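N-acetylmuramoyl-L-alanine amidase (PDB 6SRT) probably cleaves, as a zinc-dependent endolysin amidase, the bond between N-acetylmuramoyl groups and L-alanine in bacterial cell-wall peptidoglycan. Local coordinates at residues Y46-D51 with E109-E114; E114-P119 with G154-F159. All coordinates share one frame; numbering follows the deposited sequence. Where two conformers were deposited one is given.

Contact 1. Residues Y46-D51 with E109-E114; sequences YHHTVD and EGNFNE. With ZN (zinc ion), chain B.
Residues 48-51, where strand 43-48 runs out into a loop, run 96° from the direction of residues 109-113, Val50 and Asn111 bringing their CA atoms to 4.0 Å. In this Amidase_2 (PGRP-type) fold, 43-48 and 103-108 are adjacent parallel strands, and the contact joins the loops that leave them, a worked example of side chains joining the backbone in linking two loops once sheet pairing ends. The His48 ring is turned to the loop edge-on: Phe112 N donates to His48 ND1 over 2.9 Å, lying almost exactly in the ring plane. CG wedged between backbone N and carbonyl carbon (chi1 71°) turns the ring so that its ND1 edge meets the loop. Separately, His48 CB rests 3.5 Å from Phe112 CD2, oblique to the Phe112 ring. Asn111 lies alongside the imidazole, its amide plane 73° from the ring; its OD1 closes an Asx turn by accepting from Asn113 N. One residue back in the sequence, His47 binds zinc through ND1, together with His144 and Cys152, while His95 bonds its NE2. Thr49 OG1 acts twice, giving its proton to Asp51 O and accepting from Gly110 N in a nearly straight bond. Val50 N returns to Gly110 O at 2.9 Å, approaching from above the carbonyl plane.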
ATOM      1  N   TYR A  46       1.923  -3.565   4.335  1.00  9.33           N
ATOM      2  CA  TYR A  46       2.705  -2.341   4.144  1.00 10.09           C
ATOM      3  C   TYR A  46       4.016  -2.630   3.409  1.00  9.90           C
ATOM      4  O   TYR A  46       4.721  -3.602   3.691  1.00 10.20           O
ATOM      5  CB  TYR A  46       3.044  -1.678   5.484  1.00 10.06           C
ATOM      6  CG  TYR A  46       1.822  -1.269   6.277  1.00 10.09           C
ATOM      7  CD1 TYR A  46       1.141  -0.139   5.928  1.00 10.51           C
ATOM      8  CD2 TYR A  46       1.342  -1.987   7.342  1.00 13.21           C
ATOM      9  CE1 TYR A  46      -0.016   0.278   6.571  1.00 10.70           C
ATOM     10  CE2 TYR A  46       0.251  -1.573   8.036  1.00 15.16           C
ATOM     11  CZ  TYR A  46      -0.468  -0.464   7.638  1.00 12.09           C
ATOM     12  OH  TYR A  46      -1.614  -0.186   8.348  1.00 14.64           O
ATOM     13  N   HIS A  47       4.314  -1.720   2.469  1.00  9.27           N
ATOM     14  CA  HIS A  47       5.487  -1.771   1.578  1.00  9.57           C
ATOM     15  C   HIS A  47       6.259  -0.465   1.604  1.00 10.06           C
ATOM     16  O   HIS A  47       5.684   0.575   1.886  1.00 10.10           O
ATOM     17  CB  HIS A  47       5.048  -2.026   0.164  1.00  9.20           C
ATOM     18  CG  HIS A  47       4.316  -3.311  -0.047  1.00  9.83           C
ATOM     19  ND1 HIS A  47       5.009  -4.459  -0.355  1.00 10.73           N
ATOM     20  CD2 HIS A  47       3.004  -3.599  -0.032  1.00 10.21           C
ATOM     21  CE1 HIS A  47       4.128  -5.434  -0.532  1.00 11.29           C
ATOM     22  NE2 HIS A  47       2.898  -4.950  -0.290  1.00 11.02           N
ATOM     23  N   HIS A  48       7.523  -0.551   1.216  1.00 10.31           N
ATOM     24  CA  HIS A  48       8.292   0.637   0.796  1.00 10.88           C
ATOM     25  C   HIS A  48       8.673   0.449  -0.646  1.00 10.92           C
ATOM     26  O   HIS A  48       8.631  -0.647  -1.188  1.00 12.46           O
ATOM     27  CB  HIS A  48       9.481   0.933   1.712  1.00 10.64           C
ATOM     28  CG  HIS A  48      10.654   0.032   1.694  1.00 11.08           C
ATOM     29  ND1 HIS A  48      11.856   0.409   2.312  1.00 11.49           N
ATOM     30  CD2 HIS A  48      10.834  -1.179   1.120  1.00 11.59           C
ATOM     31  CE1 HIS A  48      12.705  -0.557   2.147  1.00 11.66           C
ATOM     32  NE2 HIS A  48      12.131  -1.537   1.401  1.00 11.60           N
ATOM     33  N   THR A  49       9.029   1.550  -1.290  1.00 10.95           N
ATOM     34  CA  THR A  49       9.377   1.531  -2.699  1.00 11.23           C
ATOM     35  C   THR A  49      10.850   1.334  -2.974  1.00 12.17           C
ATOM     36  O   THR A  49      11.205   1.035  -4.126  1.00 13.08           O
ATOM     37  CB  THR A  49       8.931   2.818  -3.385  1.00 11.56           C
ATOM     38  OG1 THR A  49       9.553   3.948  -2.750  1.00 12.44           O
ATOM     39  CG2 THR A  49       7.436   3.006  -3.353  1.00 13.56           C
ATOM     40  N   VAL A  50      11.697   1.524  -1.996  1.00 12.42           N
ATOM     41  CA  VAL A  50      13.161   1.549  -2.076  1.00 12.76           C
ATOM     42  C   VAL A  50      13.627   2.812  -2.804  1.00 12.92           C
ATOM     43  O   VAL A  50      14.303   3.628  -2.213  1.00 15.41           O
ATOM     44  CB  VAL A  50      13.786   0.276  -2.653  1.00 14.64           C
ATOM     45  CG1 VAL A  50      15.305   0.371  -2.638  1.00 17.74           C
ATOM     46  CG2 VAL A  50      13.324  -0.954  -1.890  1.00 16.15           C
ATOM     47  N   ASP A  51      13.313   2.937  -4.060  1.00 12.72           N
ATOM     48  CA  ASP A  51      13.641   4.128  -4.816  1.00 13.67           C
ATOM     49  C   ASP A  51      12.730   5.286  -4.420  1.00 13.05           C
ATOM     50  O   ASP A  51      11.569   5.120  -4.154  1.00 14.96           O
ATOM     51  CB  ASP A  51      13.488   3.868  -6.305  1.00 17.02           C
ATOM     52  CG  ASP A  51      14.434   2.789  -6.857  1.00 21.58           C
ATOM     53  OD1 ASP A  51      15.553   2.657  -6.382  1.00 24.57           O
ATOM     54  OD2 ASP A  51      14.028   2.093  -7.724  1.00 42.18           O
ATOM     55  N   GLU A 109       6.645   5.904  -0.176  1.00 11.05           N
ATOM     56  CA  GLU A 109       7.836   6.328  -0.901  1.00 11.28           C
ATOM     57  C   GLU A 109       9.039   6.410   0.026  1.00 11.66           C
ATOM     58  O   GLU A 109       9.054   7.275   0.941  1.00 12.58           O
ATOM     59  CB  GLU A 109       7.597   7.713  -1.488  1.00 12.08           C
ATOM     60  CG  GLU A 109       8.745   8.283  -2.313  1.00 14.15           C
ATOM     61  CD  GLU A 109       8.526   9.667  -2.855  1.00 16.66           C
ATOM     62  OE1 GLU A 109       7.524  10.320  -2.520  1.00 16.09           O
ATOM     63  OE2 GLU A 109       9.323  10.053  -3.716  1.00 24.91           O
ATOM     64  N   GLY A 110      10.082   5.622  -0.224  1.00 11.79           N
ATOM     65  CA  GLY A 110      11.302   5.648   0.590  1.00 12.36           C
ATOM     66  C   GLY A 110      11.931   4.298   0.681  1.00 11.04           C
ATOM     67  O   GLY A 110      11.366   3.276   0.282  1.00 11.28           O
ATOM     68  N   ASN A 111      13.157   4.335   1.204  1.00 11.49           N
ATOM     69  CA  ASN A 111      13.902   3.125   1.570  1.00 10.78           C
ATOM     70  C   ASN A 111      14.048   3.194   3.092  1.00 10.49           C
ATOM     71  O   ASN A 111      14.973   3.866   3.593  1.00 11.84           O
ATOM     72  CB  ASN A 111      15.287   3.096   0.925  1.00 11.72           C
ATOM     73  CG  ASN A 111      16.082   1.923   1.394  1.00 12.15           C
ATOM     74  OD1 ASN A 111      15.630   1.136   2.239  1.00 12.83           O
ATOM     75  ND2 ASN A 111      17.327   1.843   0.964  1.00 14.33           N
ATOM     76  N   PHE A 112      13.163   2.501   3.806  1.00 11.13           N
ATOM     77  CA  PHE A 112      13.165   2.649   5.277  1.00 10.87           C
ATOM     78  C   PHE A 112      14.222   1.800   5.961  1.00 12.88           C
ATOM     79  O   PHE A 112      14.246   1.819   7.191  1.00 13.89           O
ATOM     80  CB  PHE A 112      11.755   2.580   5.870  1.00 11.65           C
ATOM     81  CG  PHE A 112      10.871   3.594   5.197  1.00 11.18           C
ATOM     82  CD1 PHE A 112      11.062   4.954   5.319  1.00 11.67           C
ATOM     83  CD2 PHE A 112       9.853   3.171   4.375  1.00 12.44           C
ATOM     84  CE1 PHE A 112      10.328   5.873   4.612  1.00 12.74           C
ATOM     85  CE2 PHE A 112       9.084   4.054   3.656  1.00 13.33           C
ATOM     86  CZ  PHE A 112       9.316   5.391   3.795  1.00 13.84           C
ATOM     87  N   ASN A 113      15.131   1.175   5.210  1.00 12.33           N
ATOM     88  CA  ASN A 113      16.403   0.742   5.831  1.00 13.17           C
ATOM     89  C   ASN A 113      17.313   1.916   6.128  1.00 13.66           C
ATOM     90  O   ASN A 113      18.175   1.723   6.947  1.00 16.49           O
ATOM     91  CB  ASN A 113      17.126  -0.190   4.875  1.00 14.48           C
ATOM     92  CG  ASN A 113      16.508  -1.552   4.832  1.00 16.87           C
ATOM     93  OD1 ASN A 113      15.798  -2.008   5.728  1.00 17.18           O
ATOM     94  ND2 ASN A 113      16.826  -2.283   3.783  1.00 22.87           N
ATOM     95  N   GLU A 114      17.067   3.088   5.557  0.50 12.41           N
ATOM     96  CA  GLU A 114      18.000   4.246   5.574  0.50 12.80           C
ATOM     97  C   GLU A 114      17.336   5.588   5.871  0.50 13.97           C
ATOM     98  O   GLU A 114      18.076   6.626   5.972  0.50 13.34           O
ATOM     99  CB  GLU A 114      18.656   4.433   4.203  0.50 13.85           C
ATOM    100  CG  GLU A 114      19.690   3.381   3.893  0.50 15.27           C
ATOM    101  CD  GLU A 114      20.598   3.739   2.726  0.50 11.10           C
ATOM    102  OE1 GLU A 114      20.550   4.936   2.336  0.50 13.19           O
ATOM    103  OE2 GLU A 114      21.303   2.805   2.200  0.50 13.96           O
TER
HETATM  104 ZN    ZN B 201       7.029  -4.838  -0.399  0.80 11.54          ZN

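Contact 2. Residues E114-P119 with G154-F159; sequences EEYVTP and GNNFPF
Tyr116 lays one face of its phenol ring over the side-chain amide of Asn156, the two planes only 9° from parallel, an offset amide-aromatic stack that shows how a surface loop can hold a polar group by its flat side. The nearest approach is from Tyr116 CE1 to Asn156 CG, 3.7 Å, and Asn156 CB also lies within van der Waals distance of Tyr116 CE1. The ring gets there because Tyr116 CG is anti to its own carbonyl carbon (chi1 -65°), which brings one face of the phenol against the Asn156 amide. Further along, the two Val117 methyls press on the Pro158 ring at CD and CG: Val117 CG1 lies 3.7 Å from Pro158 CD, while CG2 faces Pro158 CG. Val117 CG1 also approaches Phe157 CD1 obliquely at 4.1 Å, so one methyl touches two residues. Between the polar stack and this apolar patch, a water bridges the backbones, accepting from Val117 N at 2.9 Å and donating to Asn156 O at 2.8 Å. A type I turn runs from Gly154 to Phe157, with Asn156 at its third position, and Pro158 centres an inverse gamma turn. Both segments lead into helices: Thr118 is the N-cap of helix 119-136, its OG1 bonded to Gln121 N, and Pro158 is the N-cap of helix 159-165, whose first residue, Phe159, packs on Leu141 and Arg143 of strand 140-143.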
ATOM      1  N   GLU A 114      17.067   3.088   5.557  0.50 12.41           N
ATOM      2  CA  GLU A 114      18.000   4.246   5.574  0.50 12.80           C
ATOM      3  C   GLU A 114      17.336   5.588   5.871  0.50 13.97           C
ATOM      4  O   GLU A 114      18.076   6.626   5.972  0.50 13.34           O
ATOM      5  CB  GLU A 114      18.656   4.433   4.203  0.50 13.85           C
ATOM      6  CG  GLU A 114      19.690   3.381   3.893  0.50 15.27           C
ATOM      7  CD  GLU A 114      20.598   3.739   2.726  0.50 11.10           C
ATOM      8  OE1 GLU A 114      20.550   4.936   2.336  0.50 13.19           O
ATOM      9  OE2 GLU A 114      21.303   2.805   2.200  0.50 13.96           O
ATOM     10  N   GLU A 115      16.014   5.558   5.922  0.50 16.16           N
ATOM     11  CA  GLU A 115      15.130   6.743   5.993  0.50 15.89           C
ATOM     12  C   GLU A 115      14.101   6.431   7.084  0.50 14.83           C
ATOM     13  O   GLU A 115      13.911   5.245   7.391  0.50 13.95           O
ATOM     14  CB  GLU A 115      14.429   7.008   4.651  0.50 12.74           C
ATOM     15  CG  GLU A 115      15.336   7.371   3.451  0.50 12.93           C
ATOM     16  CD  GLU A 115      14.393   7.883   2.354  0.50 20.00           C
ATOM     17  OE1 GLU A 115      14.296   9.085   2.181  0.50 20.51           O
ATOM     18  OE2 GLU A 115      13.641   7.103   1.735  0.50 15.22           O
ATOM     19  N   TYR A 116      13.411   7.470   7.558  1.00 14.11           N
ATOM     20  CA  TYR A 116      12.200   7.319   8.351  1.00 13.84           C
ATOM     21  C   TYR A 116      11.048   7.876   7.562  1.00 13.11           C
ATOM     22  O   TYR A 116      11.206   8.773   6.724  1.00 14.22           O
ATOM     23  CB  TYR A 116      12.322   8.075   9.661  1.00 17.01           C
ATOM     24  CG  TYR A 116      13.393   7.517  10.568  1.00 17.64           C
ATOM     25  CD1 TYR A 116      13.117   6.540  11.487  1.00 21.11           C
ATOM     26  CD2 TYR A 116      14.719   7.896  10.430  1.00 21.50           C
ATOM     27  CE1 TYR A 116      14.113   5.970  12.264  1.00 21.87           C
ATOM     28  CE2 TYR A 116      15.723   7.385  11.240  1.00 23.45           C
ATOM     29  CZ  TYR A 116      15.437   6.341  12.113  1.00 26.81           C
ATOM     30  OH  TYR A 116      16.421   5.821  12.940  1.00 33.89           O
ATOM     31  N   VAL A 117       9.835   7.360   7.809  1.00 12.97           N
ATOM     32  CA  VAL A 117       8.615   7.932   7.205  1.00 13.38           C
ATOM     33  C   VAL A 117       8.529   9.373   7.669  1.00 13.26           C
ATOM     34  O   VAL A 117       8.866   9.700   8.839  1.00 16.61           O
ATOM     35  CB  VAL A 117       7.378   7.146   7.550  1.00 16.90           C
ATOM     36  CG1 VAL A 117       7.453   5.717   7.082  1.00 15.77           C
ATOM     37  CG2 VAL A 117       6.892   7.439   8.956  1.00 19.92           C
ATOM     38  N   THR A 118       8.038  10.204   6.788  1.00 13.33           N
ATOM     39  CA  THR A 118       7.815  11.611   7.141  1.00 14.78           C
ATOM     40  C   THR A 118       6.582  11.706   8.033  1.00 14.77           C
ATOM     41  O   THR A 118       5.723  10.804   8.063  1.00 14.29           O
ATOM     42  CB  THR A 118       7.599  12.470   5.905  1.00 15.55           C
ATOM     43  OG1 THR A 118       6.389  12.096   5.281  1.00 14.11           O
ATOM     44  CG2 THR A 118       8.808  12.481   5.004  1.00 16.68           C
ATOM     45  N   PRO A 119       6.453  12.814   8.788  1.00 15.47           N
ATOM     46  CA  PRO A 119       5.226  13.018   9.553  1.00 16.69           C
ATOM     47  C   PRO A 119       3.966  13.004   8.699  1.00 13.88           C
ATOM     48  O   PRO A 119       2.948  12.450   9.145  1.00 14.91           O
ATOM     49  CB  PRO A 119       5.416  14.382  10.233  1.00 18.53           C
ATOM     50  CG  PRO A 119       6.923  14.505  10.339  1.00 19.72           C
ATOM     51  CD  PRO A 119       7.493  13.852   9.091  1.00 17.02           C
ATOM     52  N   GLY A 154      11.291  -2.132   5.219  1.00 12.33           N
ATOM     53  CA  GLY A 154      12.487  -1.463   5.712  1.00 12.99           C
ATOM     54  C   GLY A 154      12.559  -1.409   7.222  1.00 13.32           C
ATOM     55  O   GLY A 154      11.545  -1.367   7.925  1.00 13.14           O
ATOM     56  N   ASN A 155      13.786  -1.389   7.737  1.00 13.92           N
ATOM     57  CA  ASN A 155      14.005  -1.577   9.181  1.00 14.74           C
ATOM     58  C   ASN A 155      13.330  -0.541  10.020  1.00 15.41           C
ATOM     59  O   ASN A 155      12.917  -0.840  11.156  1.00 17.59           O
ATOM     60  CB  ASN A 155      15.493  -1.558   9.443  1.00 19.33           C
ATOM     61  CG  ASN A 155      16.255  -2.686   8.801  1.00 26.37           C
ATOM     62  OD1 ASN A 155      15.694  -3.766   8.684  1.00 33.09           O
ATOM     63  ND2 ASN A 155      17.554  -2.495   8.537  1.00 34.10           N
ATOM     64  N   ASN A 156      13.325   0.696   9.537  1.00 13.77           N
ATOM     65  CA  ASN A 156      12.770   1.822  10.297  1.00 13.50           C
ATOM     66  C   ASN A 156      11.273   2.008  10.110  1.00 13.72           C
ATOM     67  O   ASN A 156      10.727   2.929  10.694  1.00 14.24           O
ATOM     68  CB  ASN A 156      13.471   3.116   9.922  1.00 13.87           C
ATOM     69  CG  ASN A 156      14.983   3.139  10.117  1.00 14.47           C
ATOM     70  OD1 ASN A 156      15.703   3.812   9.314  1.00 18.44           O
ATOM     71  ND2 ASN A 156      15.463   2.425  11.102  1.00 16.76           N
ATOM     72  N   PHE A 157      10.619   1.185   9.299  1.00 13.02           N
ATOM     73  CA  PHE A 157       9.158   1.418   9.052  1.00 13.24           C
ATOM     74  C   PHE A 157       8.447   1.290  10.396  1.00 13.01           C
ATOM     75  O   PHE A 157       8.729   0.342  11.134  1.00 14.15           O
ATOM     76  CB  PHE A 157       8.656   0.386   8.039  1.00 13.40           C
ATOM     77  CG  PHE A 157       7.260   0.722   7.622  1.00 13.10           C
ATOM     78  CD1 PHE A 157       7.024   1.646   6.632  1.00 13.44           C
ATOM     79  CD2 PHE A 157       6.162   0.060   8.169  1.00 12.58           C
ATOM     80  CE1 PHE A 157       5.720   1.966   6.262  1.00 14.41           C
ATOM     81  CE2 PHE A 157       4.888   0.405   7.805  1.00 13.76           C
ATOM     82  CZ  PHE A 157       4.654   1.339   6.833  1.00 14.27           C
ATOM     83  N   PRO A 158       7.597   2.267  10.761  1.00 12.86           N
ATOM     84  CA  PRO A 158       7.109   2.372  12.143  1.00 13.52           C
ATOM     85  C   PRO A 158       5.877   1.513  12.420  1.00 12.64           C
ATOM     86  O   PRO A 158       4.799   1.969  12.776  1.00 13.73           O
ATOM     87  CB  PRO A 158       6.880   3.868  12.251  1.00 14.78           C
ATOM     88  CG  PRO A 158       6.313   4.205  10.922  1.00 14.98           C
ATOM     89  CD  PRO A 158       7.190   3.438   9.933  1.00 13.82           C
ATOM     90  N   PHE A 159       6.050   0.230  12.141  1.00 12.93           N
ATOM     91  CA  PHE A 159       4.924  -0.737  12.216  1.00 13.24           C
ATOM     92  C   PHE A 159       4.272  -0.827  13.591  1.00 13.29           C
ATOM     93  O   PHE A 159       3.055  -0.826  13.687  1.00 14.49           O
ATOM     94  CB  PHE A 159       5.377  -2.123  11.744  1.00 14.03           C
ATOM     95  CG  PHE A 159       4.327  -3.196  11.644  1.00 13.32           C
ATOM     96  CD1 PHE A 159       3.239  -3.085  10.806  1.00 15.46           C
ATOM     97  CD2 PHE A 159       4.482  -4.359  12.337  1.00 15.41           C
ATOM     98  CE1 PHE A 159       2.306  -4.108  10.730  1.00 14.43           C
ATOM     99  CE2 PHE A 159       3.568  -5.382  12.264  1.00 17.45           C
ATOM    100  CZ  PHE A 159       2.486  -5.273  11.439  1.00 16.29           C
TER
HETATM  101  O   HOH W   1       9.895   5.550  10.041  1.00 14.93           O

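Overall arrangement
The two contacts follow one another along the chain, sharing Glu114, with centres about 8 Å apart. Contact 1 is partly buried and lies beside the zinc site at the end of strand 43-48, which lies inside the sheet between 103-108 and 140-143; contact 2 is a surface contact between loops that precede two helices. Their chemistry differs accordingly: direct hydrogen bonds join the segments of contact 1, whereas a stack, apolar touches and a bridging water join those of contact 2. Residues 109-114 couple them, since Phe112 O and Asn113 OD1 probably accept from Asn156 N and Asn155 N. Glu115 reaches back as well, its OE2 bonding to Asn111 N.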